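Local coordinates for protein fanconi-associated nuclease 1 homolog (Pseudomonas aeruginosa, PDB 5Y7Q) that belongs to the FAN1 nuclease family as a bacterial homolog with HTH, SAP and VRR-NUC domains, and is bound to DNA in this structure, at residues V88-G92 with T93-E97; P125-E128 with L129-F133; G134-K137 with K138-S142. One frame throughout, in Å; residues are numbered along the deposited sequence.

In the fold
Contacts 1, 2 and 3 follow one another along the chain, and each marks a place where one element of secondary structure gives way to the next. Contact 1 leads from helix 78-89 into strand 94-96 of the HTH domain; contacts 2 and 3 share helix 129-135 of the SAP domain, one at its start, the other at its end. Their centres lie about 14 Å (1 to 2), 12 Å (2 to 3) and 17 Å (1 to 3) apart. Strand 94-96 joins them, since Leu94 packs on Leu127, Gln131 and Leu135 while Arg96 bonds to Leu135 O and, in a long, weak ion pair, to Glu140. The HTH and SAP regions thus pack together there; contacts 1 and 3 touch DNA.

Contact 1. Residues V88-G92 with T93-E97; sequences VMRKG and TLFRE. With nucleotides of chain B.
The backbone N of Lys91 makes the shortest polar bond of this turn, 2.7 Å to OP2 of DT8 of chain B, with an N-H...O angle of 154°. The neighbouring residue holds the other oxygen of the same phosphate: Arg90 NE donates to OP1 of DT8 at 2.9 Å along a more bent path. One main-chain and one side-chain N-H therefore grip a single phosphate, and behind them the ring of Phe95 comes up against the turn, with OP1 at its edge. The bend in the Arg90 chain (chi3 67°) allows NE to face this phosphate while the end of the guanidinium serves other partners. NH1 is bonded to Lys99 O and Tyr102 OH, which should restrict rotation of the group, and it is only a distant neighbour, at 3.7 Å, of OP1 of DT9 of chain B. C5' of DT8 lies over one guanidinium face, offset toward the rim.

The guanidinium and ring planes stand 86° apart and meet obliquely, without stacking; contact is made by the aliphatic root of the arginine, with Arg90 CB 3.8 Å from Phe95 CE2. The step from the end of helix 78-89 into strand 94-96 thus folds round a phenylalanine in the HTH domain. That strand lies at the edge of a three-stranded antiparallel sheet, where Thr93 and Phe95 pair through their backbones with Leu187 and Tyr185 of strand 184-187.

Gly92, at a positive phi, carries the chain round the corner. Its O comes within 3.4 Å of Phe95 CZ, and Lys91 O is 3.7 Å from CE2 of the same ring. Lys91 directs its own chain elsewhere, and its NZ forms a salt bridge with another phosphate of the bound DNA.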
loop_
_atom_site.group_PDB
_atom_site.type_symbol
_atom_site.label_atom_id
_atom_site.label_comp_id
_atom_site.label_asym_id
_atom_site.label_seq_id
_atom_site.Cartn_x
_atom_site.Cartn_y
_atom_site.Cartn_z
ATOM N N VAL A 88 -20.098 8.811 -10.840
ATOM C CA VAL A 88 -19.114 8.923 -9.771
ATOM C C VAL A 88 -18.191 7.719 -9.759
ATOM O O VAL A 88 -16.988 7.848 -9.533
ATOM C CB VAL A 88 -19.832 9.092 -8.422
ATOM C CG1 VAL A 88 -18.838 9.087 -7.276
ATOM C CG2 VAL A 88 -20.694 10.375 -8.418
ATOM N N MET A 89 -18.726 6.531 -10.012
ATOM C CA MET A 89 -17.898 5.333 -9.925
ATOM C C MET A 89 -17.082 5.064 -11.175
ATOM O O MET A 89 -16.268 4.130 -11.168
ATOM C CB MET A 89 -18.764 4.113 -9.632
ATOM C CG MET A 89 -19.397 4.182 -8.279
ATOM S SD MET A 89 -20.463 2.790 -7.944
ATOM C CE MET A 89 -21.111 2.452 -9.614
ATOM N N ARG A 90 -17.278 5.817 -12.251
ATOM C CA ARG A 90 -16.453 5.595 -13.423
ATOM C C ARG A 90 -15.280 6.562 -13.390
ATOM O O ARG A 90 -15.223 7.480 -12.571
ATOM C CB ARG A 90 -17.279 5.740 -14.708
ATOM C CG ARG A 90 -18.185 4.557 -15.008
ATOM C CD ARG A 90 -19.301 4.859 -16.016
ATOM N NE ARG A 90 -18.773 5.121 -17.360
ATOM C CZ ARG A 90 -19.405 4.808 -18.491
ATOM N NH1 ARG A 90 -20.593 4.207 -18.444
ATOM N NH2 ARG A 90 -18.843 5.085 -19.669
ATOM N N LYS A 91 -14.362 6.369 -14.327
ATOM C CA LYS A 91 -13.118 7.126 -14.353
ATOM C C LYS A 91 -13.329 8.484 -15.007
ATOM O O LYS A 91 -14.089 8.622 -15.976
ATOM C CB LYS A 91 -12.041 6.333 -15.108
ATOM C CG LYS A 91 -10.760 7.088 -15.453
ATOM C CD LYS A 91 -9.962 7.469 -14.212
ATOM C CE LYS A 91 -8.793 6.512 -13.989
ATOM N NZ LYS A 91 -7.747 6.617 -15.061
ATOM N N GLY A 92 -12.653 9.491 -14.468
ATOM C CA GLY A 92 -12.705 10.804 -15.068
ATOM C C GLY A 92 -14.025 11.494 -14.820
ATOM O O GLY A 92 -14.953 10.917 -14.242
ATOM N N THR A 93 -14.090 12.765 -15.185
ATOM C CA THR A 93 -15.282 13.553 -14.944
ATOM C C THR A 93 -16.152 13.791 -16.191
ATOM O O THR A 93 -17.262 14.302 -16.056
ATOM C CB THR A 93 -14.851 14.868 -14.287
ATOM O OG1 THR A 93 -15.902 15.355 -13.451
ATOM C CG2 THR A 93 -14.471 15.905 -15.316
ATOM N N LEU A 94 -15.722 13.366 -17.380
ATOM C CA LEU A 94 -16.372 13.701 -18.649
ATOM C C LEU A 94 -16.967 12.460 -19.307
ATOM O O LEU A 94 -16.286 11.434 -19.430
ATOM C CB LEU A 94 -15.374 14.335 -19.607
ATOM C CG LEU A 94 -14.694 15.621 -19.150
ATOM C CD1 LEU A 94 -13.403 15.855 -19.963
ATOM C CD2 LEU A 94 -15.659 16.820 -19.257
ATOM N N PHE A 95 -18.224 12.551 -19.739
ATOM C CA PHE A 95 -18.921 11.406 -20.313
ATOM C C PHE A 95 -19.735 11.828 -21.526
ATOM O O PHE A 95 -20.221 12.958 -21.608
ATOM C CB PHE A 95 -19.840 10.742 -19.279
ATOM C CG PHE A 95 -19.114 10.315 -18.041
ATOM C CD1 PHE A 95 -19.109 11.114 -16.918
ATOM C CD2 PHE A 95 -18.374 9.141 -18.025
ATOM C CE1 PHE A 95 -18.416 10.746 -15.797
ATOM C CE2 PHE A 95 -17.684 8.769 -16.903
ATOM C CZ PHE A 95 -17.707 9.574 -15.783
ATOM N N ARG A 96 -19.847 10.915 -22.483
ATOM C CA ARG A 96 -20.702 11.091 -23.648
ATOM C C ARG A 96 -22.010 10.372 -23.391
ATOM O O ARG A 96 -22.006 9.240 -22.906
ATOM C CB ARG A 96 -20.061 10.504 -24.903
ATOM C CG ARG A 96 -18.720 11.067 -25.321
ATOM C CD ARG A 96 -18.101 10.172 -26.400
ATOM N NE ARG A 96 -18.977 9.930 -27.557
ATOM C CZ ARG A 96 -18.656 10.170 -28.832
ATOM N NH1 ARG A 96 -17.466 10.672 -29.158
ATOM N NH2 ARG A 96 -19.530 9.900 -29.797
ATOM N N GLU A 97 -23.124 11.011 -23.740
ATOM C CA GLU A 97 -24.436 10.434 -23.437
ATOM C C GLU A 97 -24.528 8.954 -23.824
ATOM O O GLU A 97 -25.094 8.141 -23.078
ATOM C CB GLU A 97 -25.531 11.242 -24.141
ATOM C CG GLU A 97 -26.928 10.803 -23.785
ATOM C CD GLU A 97 -27.975 11.750 -24.321
ATOM O OE1 GLU A 97 -28.670 11.385 -25.296
ATOM O OE2 GLU A 97 -28.096 12.867 -23.769
ATOM P P DT B 8 -14.959 3.875 -17.119
ATOM O OP1 DT B 8 -15.872 4.887 -17.738
ATOM O OP2 DT B 8 -14.257 4.178 -15.853
ATOM O "O5'" DT B 8 -15.790 2.532 -17.056
ATOM C "C5'" DT B 8 -16.171 1.965 -18.278
ATOM C "C4'" DT B 8 -16.994 0.733 -18.074
ATOM O "O4'" DT B 8 -16.120 -0.411 -17.982
ATOM C "C3'" DT B 8 -17.837 0.737 -16.814
ATOM O "O3'" DT B 8 -19.100 0.269 -17.142
ATOM C "C2'" DT B 8 -17.091 -0.232 -15.880
ATOM C "C1'" DT B 8 -16.503 -1.201 -16.882
ATOM N N1 DT B 8 -15.290 -1.995 -16.422
ATOM C C2 DT B 8 -15.249 -3.345 -16.698
ATOM O O2 DT B 8 -16.152 -3.940 -17.264
ATOM N N3 DT B 8 -14.117 -3.990 -16.279
ATOM C C4 DT B 8 -13.028 -3.434 -15.632
ATOM O O4 DT B 8 -12.045 -4.101 -15.301
ATOM C C5 DT B 8 -13.123 -2.023 -15.372
ATOM C C7 DT B 8 -11.994 -1.328 -14.678
ATOM C C6 DT B 8 -14.236 -1.367 -15.783
ATOM P P DT B 9 -20.338 0.488 -16.159
ATOM O OP1 DT B 9 -21.393 0.898 -17.110
ATOM O OP2 DT B 9 -19.982 1.244 -14.934
ATOM O "O5'" DT B 9 -20.664 -0.980 -15.677
ATOM C "C5'" DT B 9 -20.779 -2.006 -16.645
ATOM C "C4'" DT B 9 -20.999 -3.344 -15.983
ATOM O "O4'" DT B 9 -19.721 -3.993 -15.777
ATOM C "C3'" DT B 9 -21.682 -3.271 -14.612
ATOM O "O3'" DT B 9 -22.705 -4.219 -14.548
ATOM C "C2'" DT B 9 -20.562 -3.601 -13.630
ATOM C "C1'" DT B 9 -19.650 -4.495 -14.462
ATOM N N1 DT B 9 -18.214 -4.450 -14.024
ATOM C C2 DT B 9 -17.454 -5.607 -14.032
ATOM O O2 DT B 9 -17.884 -6.700 -14.384
ATOM N N3 DT B 9 -16.161 -5.438 -13.605
ATOM C C4 DT B 9 -15.566 -4.259 -13.175
ATOM O O4 DT B 9 -14.393 -4.206 -12.803
ATOM C C5 DT B 9 -16.420 -3.100 -13.181
ATOM C C7 DT B 9 -15.887 -1.781 -12.738
ATOM C C6 DT B 9 -17.680 -3.246 -13.606
#

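Contact 2. Residues P125-E128 with L129-F133; sequences PTLE and LAQLF
Gln131 turns its side chain back along the helix to meet the backbone of Glu128, the residue just ahead of the first turn. Its OE1 accepts the N-H of Glu128 at 2.8 Å, in a bond nearly straight at the hydrogen, although the donor stands 42° above the carbonyl plane and so misses the lone-pair directions. The reach depends on two features of the chain: a chi1 of -32° turns CG toward Glu128, and from CG onward the chain is extended, which brings the amide beside that residue. CB meets Leu127 CD2 at 3.8 Å, the amide NE2 passing the same methyl at 4.0 Å.

Glu128 behaves differently. Its chain folds at chi2, carrying the carboxylate away from the turn; although the carboxylate and the Gln131 amide are almost parallel, the two groups do not stack. Its CB, by contrast, stays 3.4 Å from Gln131 OE1. The carbonyl of Glu128 starts the helical bonding, receiving Leu132 N at 3.0 Å and, weakly, Gln131 N.

On the buried side, Leu127 packs against Leu94 and Leu173, and Leu132 lies against Trp176. With Glu128 at the N-cap and a side chain three residues on returning to its N-H, the arrangement is one half of a capping box, opening helix 129-135 of the SAP domain.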
loop_
_atom_site.group_PDB
_atom_site.type_symbol
_atom_site.label_atom_id
_atom_site.label_comp_id
_atom_site.label_asym_id
_atom_site.label_seq_id
_atom_site.Cartn_x
_atom_site.Cartn_y
_atom_site.Cartn_z
ATOM N N PRO A 125 -19.821 21.671 -21.063
ATOM C CA PRO A 125 -18.702 22.269 -20.337
ATOM C C PRO A 125 -17.685 22.822 -21.320
ATOM O O PRO A 125 -17.838 22.721 -22.535
ATOM C CB PRO A 125 -18.110 21.085 -19.596
ATOM C CG PRO A 125 -18.286 19.978 -20.609
ATOM C CD PRO A 125 -19.648 20.211 -21.203
ATOM N N THR A 126 -16.609 23.363 -20.763
ATOM C CA THR A 126 -15.508 23.891 -21.554
ATOM C C THR A 126 -14.366 22.884 -21.549
ATOM O O THR A 126 -14.002 22.351 -20.494
ATOM C CB THR A 126 -15.051 25.238 -21.010
ATOM O OG1 THR A 126 -16.164 26.133 -21.011
ATOM C CG2 THR A 126 -13.963 25.815 -21.882
ATOM N N LEU A 127 -13.816 22.611 -22.729
ATOM C CA LEU A 127 -12.889 21.506 -22.914
ATOM C C LEU A 127 -11.535 22.018 -23.383
ATOM O O LEU A 127 -11.456 22.811 -24.331
ATOM C CB LEU A 127 -13.464 20.491 -23.906
ATOM C CG LEU A 127 -14.759 19.803 -23.435
ATOM C CD1 LEU A 127 -15.532 19.111 -24.571
ATOM C CD2 LEU A 127 -14.453 18.805 -22.315
ATOM N N GLU A 128 -10.482 21.595 -22.681
ATOM C CA GLU A 128 -9.135 21.627 -23.227
ATOM C C GLU A 128 -9.017 20.581 -24.330
ATOM O O GLU A 128 -9.719 19.562 -24.333
ATOM C CB GLU A 128 -8.102 21.376 -22.132
ATOM C CG GLU A 128 -7.951 22.537 -21.169
ATOM C CD GLU A 128 -7.263 23.743 -21.810
ATOM O OE1 GLU A 128 -6.414 23.533 -22.709
ATOM O OE2 GLU A 128 -7.568 24.899 -21.419
ATOM N N LEU A 129 -8.128 20.858 -25.287
ATOM C CA LEU A 129 -7.971 19.980 -26.438
ATOM C C LEU A 129 -7.745 18.542 -26.012
ATOM O O LEU A 129 -8.274 17.611 -26.632
ATOM C CB LEU A 129 -6.810 20.465 -27.285
ATOM C CG LEU A 129 -6.442 19.662 -28.524
ATOM C CD1 LEU A 129 -7.645 19.296 -29.385
ATOM C CD2 LEU A 129 -5.489 20.536 -29.282
ATOM N N ALA A 130 -6.972 18.344 -24.940
ATOM C CA ALA A 130 -6.719 16.996 -24.433
ATOM C C ALA A 130 -8.010 16.314 -23.994
ATOM O O ALA A 130 -8.198 15.113 -24.233
ATOM C CB ALA A 130 -5.727 17.060 -23.278
ATOM N N GLN A 131 -8.918 17.071 -23.357
ATOM C CA GLN A 131 -10.176 16.487 -22.898
ATOM C C GLN A 131 -11.073 16.151 -24.076
ATOM O O GLN A 131 -11.743 15.106 -24.089
ATOM C CB GLN A 131 -10.891 17.441 -21.946
ATOM C CG GLN A 131 -9.991 18.316 -21.084
ATOM C CD GLN A 131 -10.799 19.219 -20.151
ATOM O OE1 GLN A 131 -10.615 20.435 -20.116
ATOM N NE2 GLN A 131 -11.702 18.625 -19.404
ATOM N N LEU A 132 -11.097 17.041 -25.068
ATOM C CA LEU A 132 -11.733 16.738 -26.344
ATOM C C LEU A 132 -11.201 15.436 -26.905
ATOM O O LEU A 132 -11.960 14.625 -27.445
ATOM C CB LEU A 132 -11.486 17.877 -27.328
ATOM C CG LEU A 132 -12.045 17.673 -28.726
ATOM C CD1 LEU A 132 -13.544 17.604 -28.641
ATOM C CD2 LEU A 132 -11.615 18.807 -29.649
ATOM N N PHE A 133 -9.895 15.207 -26.756
ATOM C CA PHE A 133 -9.294 13.974 -27.247
ATOM C C PHE A 133 -9.721 12.776 -26.426
ATOM O O PHE A 133 -9.783 11.660 -26.951
ATOM C CB PHE A 133 -7.775 14.097 -27.257
ATOM C CG PHE A 133 -7.234 14.432 -28.598
ATOM C CD1 PHE A 133 -7.575 15.626 -29.209
ATOM C CD2 PHE A 133 -6.416 13.541 -29.273
ATOM C CE1 PHE A 133 -7.088 15.931 -30.460
ATOM C CE2 PHE A 133 -5.935 13.839 -30.525
ATOM C CZ PHE A 133 -6.270 15.034 -31.120
#

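Contact 3. Residues G134-K137 with K138-S142; sequences GLLK and KDELS. With nucleotides of chain D.
The carboxylate of Glu140 is the flat group of this contact, and Leu136 covers one face of it: CD2 of the leucine is 3.4 Å from OE1 and about as far from the carboxylate carbon. Lys137 meets the other oxygen, its CB lying close to the carboxylate plane and 3.2 Å from Glu140 OE2. The backbone N of Lys137 donates to that same atom in a long, weak bond from above the plane, on the leucine's side. This is a weak counterpart of one half of a capping box, the N3 side chain returning to the N-cap N-H. A chi1 of only -24°, followed by an extended chain, swings the carboxylate back toward Lys137. OE2 also faces Arg96 NH1 in a long, weak ion pair, so the negative charge probably has partial compensation there.

The first backbone bond of helix 138-144 runs from Leu141 N to Lys137 O, 3.0 Å. Leu141 then folds down beside Leu136, its CG 3.6 Å from Leu136 CB, forming the apolar side of the turn.

The lysines face the DNA. Lys137 NZ bonds to O5' of DC19 of chain D at 3.1 Å and weakly to OP2 of the same nucleotide. Lys138 N points at the phosphate of DA20 of chain D, with weak bonds to both OP1 and OP2; the N-terminal end of a helix probably favours an anion there. Lys138 NZ has Leu154 O as its main partner and reaches OP2 of DA21 of chain D only weakly.

Within the SAP domain, this corner links helix 129-135 to helix 138-144, with Lys156 of helix 156-163 bonded to Leu136 O, and Leu136 resting on Arg96 of strand 94-96 and on Phe180.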
loop_
_atom_site.group_PDB
_atom_site.type_symbol
_atom_site.label_atom_id
_atom_site.label_comp_id
_atom_site.label_asym_id
_atom_site.label_seq_id
_atom_site.Cartn_x
_atom_site.Cartn_y
_atom_site.Cartn_z
ATOM N N GLY A 134 -10.014 12.986 -25.141
ATOM C CA GLY A 134 -10.536 11.899 -24.331
ATOM C C GLY A 134 -11.935 11.493 -24.745
ATOM O O GLY A 134 -12.244 10.301 -24.859
ATOM N N LEU A 135 -12.795 12.475 -25.008
ATOM C CA LEU A 135 -14.166 12.155 -25.389
ATOM C C LEU A 135 -14.273 11.542 -26.791
ATOM O O LEU A 135 -15.150 10.711 -27.030
ATOM C CB LEU A 135 -15.026 13.418 -25.287
ATOM C CG LEU A 135 -15.202 13.900 -23.850
ATOM C CD1 LEU A 135 -15.285 15.413 -23.784
ATOM C CD2 LEU A 135 -16.429 13.253 -23.238
ATOM N N LEU A 136 -13.384 11.880 -27.710
ATOM C CA LEU A 136 -13.629 11.624 -29.126
ATOM C C LEU A 136 -12.862 10.415 -29.654
ATOM O O LEU A 136 -11.805 10.038 -29.129
ATOM C CB LEU A 136 -13.263 12.845 -29.962
ATOM C CG LEU A 136 -14.447 13.750 -30.245
ATOM C CD1 LEU A 136 -14.019 14.898 -31.110
ATOM C CD2 LEU A 136 -15.419 12.900 -30.969
ATOM N N LYS A 137 -13.437 9.781 -30.681
ATOM C CA LYS A 137 -12.751 8.725 -31.416
ATOM C C LYS A 137 -11.700 9.308 -32.364
ATOM O O LYS A 137 -11.793 10.464 -32.795
ATOM C CB LYS A 137 -13.748 7.888 -32.213
ATOM C CG LYS A 137 -14.538 6.877 -31.409
ATOM C CD LYS A 137 -15.624 6.245 -32.284
ATOM C CE LYS A 137 -16.205 4.982 -31.659
ATOM N NZ LYS A 137 -15.229 3.848 -31.647
ATOM N N LYS A 138 -10.695 8.483 -32.698
ATOM C CA LYS A 138 -9.596 8.956 -33.537
ATOM C C LYS A 138 -10.046 9.206 -34.970
ATOM O O LYS A 138 -9.469 10.051 -35.656
ATOM C CB LYS A 138 -8.428 7.967 -33.518
ATOM C CG LYS A 138 -7.199 8.464 -34.292
ATOM C CD LYS A 138 -6.099 7.411 -34.421
ATOM C CE LYS A 138 -5.014 7.849 -35.412
ATOM N NZ LYS A 138 -3.876 6.878 -35.491
ATOM N N ASP A 139 -11.058 8.479 -35.448
ATOM C CA ASP A 139 -11.618 8.779 -36.763
ATOM C C ASP A 139 -12.240 10.164 -36.783
ATOM O O ASP A 139 -11.890 11.006 -37.619
ATOM C CB ASP A 139 -12.656 7.728 -37.144
ATOM C CG ASP A 139 -12.037 6.522 -37.800
ATOM O OD1 ASP A 139 -11.180 6.708 -38.697
ATOM O OD2 ASP A 139 -12.406 5.392 -37.412
ATOM N N GLU A 140 -13.170 10.413 -35.859
ATOM C CA GLU A 140 -13.800 11.723 -35.760
ATOM C C GLU A 140 -12.761 12.833 -35.647
ATOM O O GLU A 140 -12.891 13.878 -36.294
ATOM C CB GLU A 140 -14.753 11.747 -34.564
ATOM C CG GLU A 140 -15.244 10.368 -34.154
ATOM C CD GLU A 140 -16.413 10.438 -33.196
ATOM O OE1 GLU A 140 -17.254 11.350 -33.380
ATOM O OE2 GLU A 140 -16.491 9.606 -32.259
ATOM N N LEU A 141 -11.710 12.614 -34.847
ATOM C CA LEU A 141 -10.689 13.642 -34.653
ATOM C C LEU A 141 -9.828 13.819 -35.893
ATOM O O LEU A 141 -9.396 14.935 -36.204
ATOM C CB LEU A 141 -9.820 13.283 -33.454
ATOM C CG LEU A 141 -10.482 13.633 -32.138
ATOM C CD1 LEU A 141 -9.756 12.962 -31.006
ATOM C CD2 LEU A 141 -10.460 15.141 -31.984
ATOM N N SER A 142 -9.544 12.719 -36.589
ATOM C CA SER A 142 -8.792 12.773 -37.834
ATOM C C SER A 142 -9.532 13.604 -38.869
ATOM O O SER A 142 -8.933 14.446 -39.551
ATOM C CB SER A 142 -8.559 11.351 -38.349
ATOM O OG SER A 142 -7.181 11.038 -38.414
ATOM P P DA D 20 -10.279 5.554 -30.532
ATOM O OP1 DA D 20 -10.342 6.918 -29.964
ATOM O OP2 DA D 20 -10.961 5.171 -31.788
ATOM O "O5'" DA D 20 -8.763 5.210 -30.724
ATOM C "C5'" DA D 20 -8.405 3.899 -30.553
ATOM C "C4'" DA D 20 -7.012 3.771 -30.031
ATOM O "O4'" DA D 20 -6.796 2.379 -29.766
ATOM C "C3'" DA D 20 -5.948 4.109 -31.050
ATOM O "O3'" DA D 20 -4.676 4.190 -30.400
ATOM C "C2'" DA D 20 -6.048 2.891 -31.963
ATOM C "C1'" DA D 20 -6.346 1.763 -30.961
ATOM N N9 DA D 20 -7.359 0.801 -31.408
ATOM C C8 DA D 20 -8.555 1.064 -32.010
ATOM N N7 DA D 20 -9.255 -0.010 -32.285
ATOM C C5 DA D 20 -8.460 -1.054 -31.838
ATOM C C6 DA D 20 -8.628 -2.461 -31.841
ATOM N N6 DA D 20 -9.714 -3.084 -32.337
ATOM N N1 DA D 20 -7.625 -3.208 -31.311
ATOM C C2 DA D 20 -6.554 -2.582 -30.820
ATOM N N3 DA D 20 -6.290 -1.282 -30.765
ATOM C C4 DA D 20 -7.290 -0.566 -31.293
ATOM P P DC D 19 -15.989 2.755 -28.714
ATOM O OP1 DC D 19 -16.381 4.170 -28.516
ATOM O OP2 DC D 19 -16.518 1.951 -29.843
ATOM O "O5'" DC D 19 -14.402 2.748 -28.817
ATOM C "C5'" DC D 19 -13.651 3.197 -27.715
ATOM C "C4'" DC D 19 -12.183 3.253 -28.056
ATOM O "O4'" DC D 19 -11.590 1.933 -27.962
ATOM C "C3'" DC D 19 -11.863 3.759 -29.451
ATOM O "O3'" DC D 19 -10.687 4.527 -29.375
ATOM C "C2'" DC D 19 -11.643 2.467 -30.236
ATOM C "C1'" DC D 19 -10.983 1.589 -29.189
ATOM N N1 DC D 19 -11.209 0.153 -29.390
ATOM C C2 DC D 19 -10.261 -0.749 -28.924
ATOM O O2 DC D 19 -9.245 -0.307 -28.386
ATOM N N3 DC D 19 -10.480 -2.072 -29.079
ATOM C C4 DC D 19 -11.602 -2.492 -29.671
ATOM N N4 DC D 19 -11.781 -3.809 -29.815
ATOM C C5 DC D 19 -12.590 -1.578 -30.145
ATOM C C6 DC D 19 -12.356 -0.277 -29.979
ATOM P P DA D 21 -3.423 4.933 -31.093
ATOM O OP1 DA D 21 -2.708 5.762 -30.091
ATOM O OP2 DA D 21 -3.880 5.516 -32.379
ATOM O "O5'" DA D 21 -2.440 3.738 -31.444
ATOM C "C5'" DA D 21 -2.631 3.042 -32.626
ATOM C "C4'" DA D 21 -1.979 1.691 -32.561
ATOM O "O4'" DA D 21 -2.998 0.692 -32.324
ATOM C "C3'" DA D 21 -1.280 1.319 -33.848
ATOM O "O3'" DA D 21 0.008 0.835 -33.609
ATOM C "C2'" DA D 21 -2.169 0.268 -34.491
ATOM C "C1'" DA D 21 -3.019 -0.265 -33.356
ATOM N N9 DA D 21 -4.404 -0.473 -33.782
ATOM C C8 DA D 21 -5.304 0.489 -34.138
ATOM N N7 DA D 21 -6.469 0.017 -34.522
ATOM C C5 DA D 21 -6.316 -1.352 -34.436
ATOM C C6 DA D 21 -7.191 -2.420 -34.705
ATOM N N6 DA D 21 -8.453 -2.256 -35.131
ATOM N N1 DA D 21 -6.723 -3.670 -34.507
ATOM C C2 DA D 21 -5.468 -3.833 -34.071
ATOM N N3 DA D 21 -4.557 -2.909 -33.782
ATOM C C4 DA D 21 -5.047 -1.677 -33.986
#